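Local structure of titin (Homo sapiens, 2A38) at residues P104-R109 / L123-T128. The protein is a giant muscle protein, classed as a protein kinase, whose N-terminal pair of immunoglobulin domains probably serves a structural role in the sarcomere. Residues are numbered along the deposited sequence; the frame is centred on the assembly and turned at random.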
loop_
_atom_site.group_PDB
_atom_site.type_symbol
_atom_site.label_atom_id
_atom_site.label_comp_id
_atom_site.label_asym_id
_atom_site.label_seq_id
_atom_site.Cartn_x
_atom_site.Cartn_y
_atom_site.Cartn_z
ATOM N N PRO A 104 -9.770 9.230 2.656
ATOM C CA PRO A 104 -10.801 8.204 2.845
ATOM C C PRO A 104 -11.689 8.121 1.606
ATOM O O PRO A 104 -12.066 9.133 1.021
ATOM C CB PRO A 104 -11.560 8.703 4.067
ATOM C CG PRO A 104 -10.508 9.493 4.817
ATOM C CD PRO A 104 -9.853 10.255 3.710
ATOM N N ASN A 105 -12.022 6.905 1.215
ATOM C CA ASN A 105 -12.842 6.692 0.045
ATOM C C ASN A 105 -13.909 5.642 0.319
ATOM O O ASN A 105 -13.626 4.600 0.905
ATOM C CB ASN A 105 -11.955 6.247 -1.109
ATOM C CG ASN A 105 -12.742 5.938 -2.358
ATOM O OD1 ASN A 105 -13.532 6.764 -2.824
ATOM N ND2 ASN A 105 -12.531 4.746 -2.915
ATOM N N PHE A 106 -15.145 5.927 -0.082
ATOM C CA PHE A 106 -16.225 4.974 0.117
ATOM C C PHE A 106 -16.364 4.072 -1.092
ATOM O O PHE A 106 -16.906 4.482 -2.116
ATOM C CB PHE A 106 -17.550 5.688 0.353
ATOM C CG PHE A 106 -17.659 6.309 1.702
ATOM C CD1 PHE A 106 -17.356 7.645 1.892
ATOM C CD2 PHE A 106 -18.007 5.539 2.803
ATOM C CE1 PHE A 106 -17.396 8.200 3.160
ATOM C CE2 PHE A 106 -18.046 6.091 4.069
ATOM C CZ PHE A 106 -17.741 7.417 4.249
ATOM N N VAL A 107 -15.856 2.851 -0.977
ATOM C CA VAL A 107 -15.949 1.885 -2.063
ATOM C C VAL A 107 -17.418 1.513 -2.113
ATOM O O VAL A 107 -18.007 1.397 -3.187
ATOM C CB VAL A 107 -15.102 0.631 -1.767
ATOM C CG1 VAL A 107 -15.330 -0.420 -2.836
ATOM C CG2 VAL A 107 -13.634 1.007 -1.697
ATOM N N GLN A 108 -17.998 1.328 -0.929
ATOM C CA GLN A 108 -19.419 1.019 -0.791
ATOM C C GLN A 108 -20.025 2.112 0.096
ATOM O O GLN A 108 -19.612 2.294 1.246
ATOM C CB GLN A 108 -19.634 -0.339 -0.132
ATOM C CG GLN A 108 -21.101 -0.712 -0.039
ATOM C CD GLN A 108 -21.334 -1.935 0.813
ATOM O OE1 GLN A 108 -20.434 -2.758 0.989
ATOM N NE2 GLN A 108 -22.549 -2.073 1.337
ATOM N N ARG A 109 -20.991 2.835 -0.457
ATOM C CA ARG A 109 -21.661 3.922 0.237
ATOM C C ARG A 109 -22.978 3.493 0.862
ATOM O O ARG A 109 -23.503 2.424 0.558
ATOM C CB ARG A 109 -21.949 5.055 -0.747
ATOM C CG ARG A 109 -20.726 5.767 -1.248
ATOM C CD ARG A 109 -21.079 6.812 -2.294
ATOM N NE ARG A 109 -19.964 7.733 -2.511
ATOM C CZ ARG A 109 -19.789 8.457 -3.613
ATOM N NH1 ARG A 109 -20.654 8.370 -4.616
ATOM N NH2 ARG A 109 -18.745 9.269 -3.713
ATOM N N LEU A 123 -27.316 -1.132 7.359
ATOM C CA LEU A 123 -26.728 -0.092 6.528
ATOM C C LEU A 123 -25.214 -0.338 6.563
ATOM O O LEU A 123 -24.614 -0.339 7.635
ATOM C CB LEU A 123 -27.055 1.285 7.112
ATOM C CG LEU A 123 -28.539 1.565 7.356
ATOM C CD1 LEU A 123 -28.726 2.874 8.107
ATOM C CD2 LEU A 123 -29.254 1.601 6.027
ATOM N N GLN A 124 -24.603 -0.557 5.401
ATOM C CA GLN A 124 -23.166 -0.809 5.339
ATOM C C GLN A 124 -22.381 0.142 4.463
ATOM O O GLN A 124 -22.910 0.735 3.527
ATOM C CB GLN A 124 -22.870 -2.208 4.806
ATOM C CG GLN A 124 -23.397 -3.350 5.613
ATOM C CD GLN A 124 -22.720 -4.647 5.220
ATOM O OE1 GLN A 124 -22.354 -4.837 4.056
ATOM N NE2 GLN A 124 -22.556 -5.548 6.183
ATOM N N VAL A 125 -21.090 0.233 4.766
ATOM C CA VAL A 125 -20.148 1.042 4.019
ATOM C C VAL A 125 -18.806 0.305 4.024
ATOM O O VAL A 125 -18.503 -0.466 4.938
ATOM C CB VAL A 125 -19.928 2.436 4.667
ATOM C CG1 VAL A 125 -21.221 3.226 4.686
ATOM C CG2 VAL A 125 -19.383 2.273 6.087
ATOM N N ARG A 126 -18.015 0.518 2.989
ATOM C CA ARG A 126 -16.681 -0.069 2.916
ATOM C C ARG A 126 -15.784 1.141 2.670
ATOM O O ARG A 126 -15.967 1.865 1.701
ATOM C CB ARG A 126 -16.563 -1.072 1.765
ATOM C CG ARG A 126 -15.163 -1.643 1.652
ATOM C CD ARG A 126 -15.066 -2.711 0.582
ATOM N NE ARG A 126 -15.597 -3.997 1.027
ATOM C CZ ARG A 126 -15.000 -4.789 1.913
ATOM N NH1 ARG A 126 -13.842 -4.435 2.462
ATOM N NH2 ARG A 126 -15.557 -5.948 2.242
ATOM N N VAL A 127 -14.837 1.373 3.571
ATOM C CA VAL A 127 -13.955 2.531 3.465
ATOM C C VAL A 127 -12.481 2.172 3.385
ATOM O O VAL A 127 -12.006 1.286 4.094
ATOM C CB VAL A 127 -14.124 3.470 4.687
ATOM C CG1 VAL A 127 -13.279 4.719 4.500
ATOM C CG2 VAL A 127 -15.574 3.833 4.874
ATOM N N THR A 128 -11.759 2.883 2.526
ATOM C CA THR A 128 -10.323 2.676 2.373
ATOM C C THR A 128 -9.613 4.008 2.578
ATOM O O THR A 128 -10.241 5.066 2.560
ATOM C CB THR A 128 -9.968 2.148 0.977
ATOM O OG1 THR A 128 -10.481 3.050 -0.017
ATOM C CG2 THR A 128 -10.552 0.746 0.768
HETATM O O HOH W 1 -24.603 0.126 1.307
#
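The carbonyl oxygen of Arg-126 receives two successive backbone N-H groups. Val-107 N lies 2.9 Å from Arg-126 O, nearly along the C=O axis. Gln-108 N is a weak donor to Arg-126 O at 3.4 Å. Both residues face Arg-126, which makes a classic beta bulge in the antiparallel pair. Beyond it, Arg-126 N donates to Gln-108 O at 3.0 Å. Asn-105 and Thr-128 exchange two further backbone bonds. One water bridges the segments: it donates to Arg-109 O and Gln-124 O and accepts from Gln-108 NE2. Phe-106 has CG anti to its carbonyl carbon (chi1 -74°), which lays the ring beside two valines. Its CE2 meets Val-127 CG2 obliquely at 3.4 Å, and Val-125 CB sits at the ring edge. Val-176 and Ala-185 of the facing sheet also touch this ring. Replacing Phe-106 by alanine removes the ring, and is likely to open a gap between the sheets and leave Val-127 CG2 without its ring contact. At the bulge, Val-107 lies alongside the Arg-126 chain, its CB 4.1 Å from Arg-126 CD. The bonding thus joins an edge strand to the immunoglobulin sandwich by backbone, while its aromatic side chain enters the core.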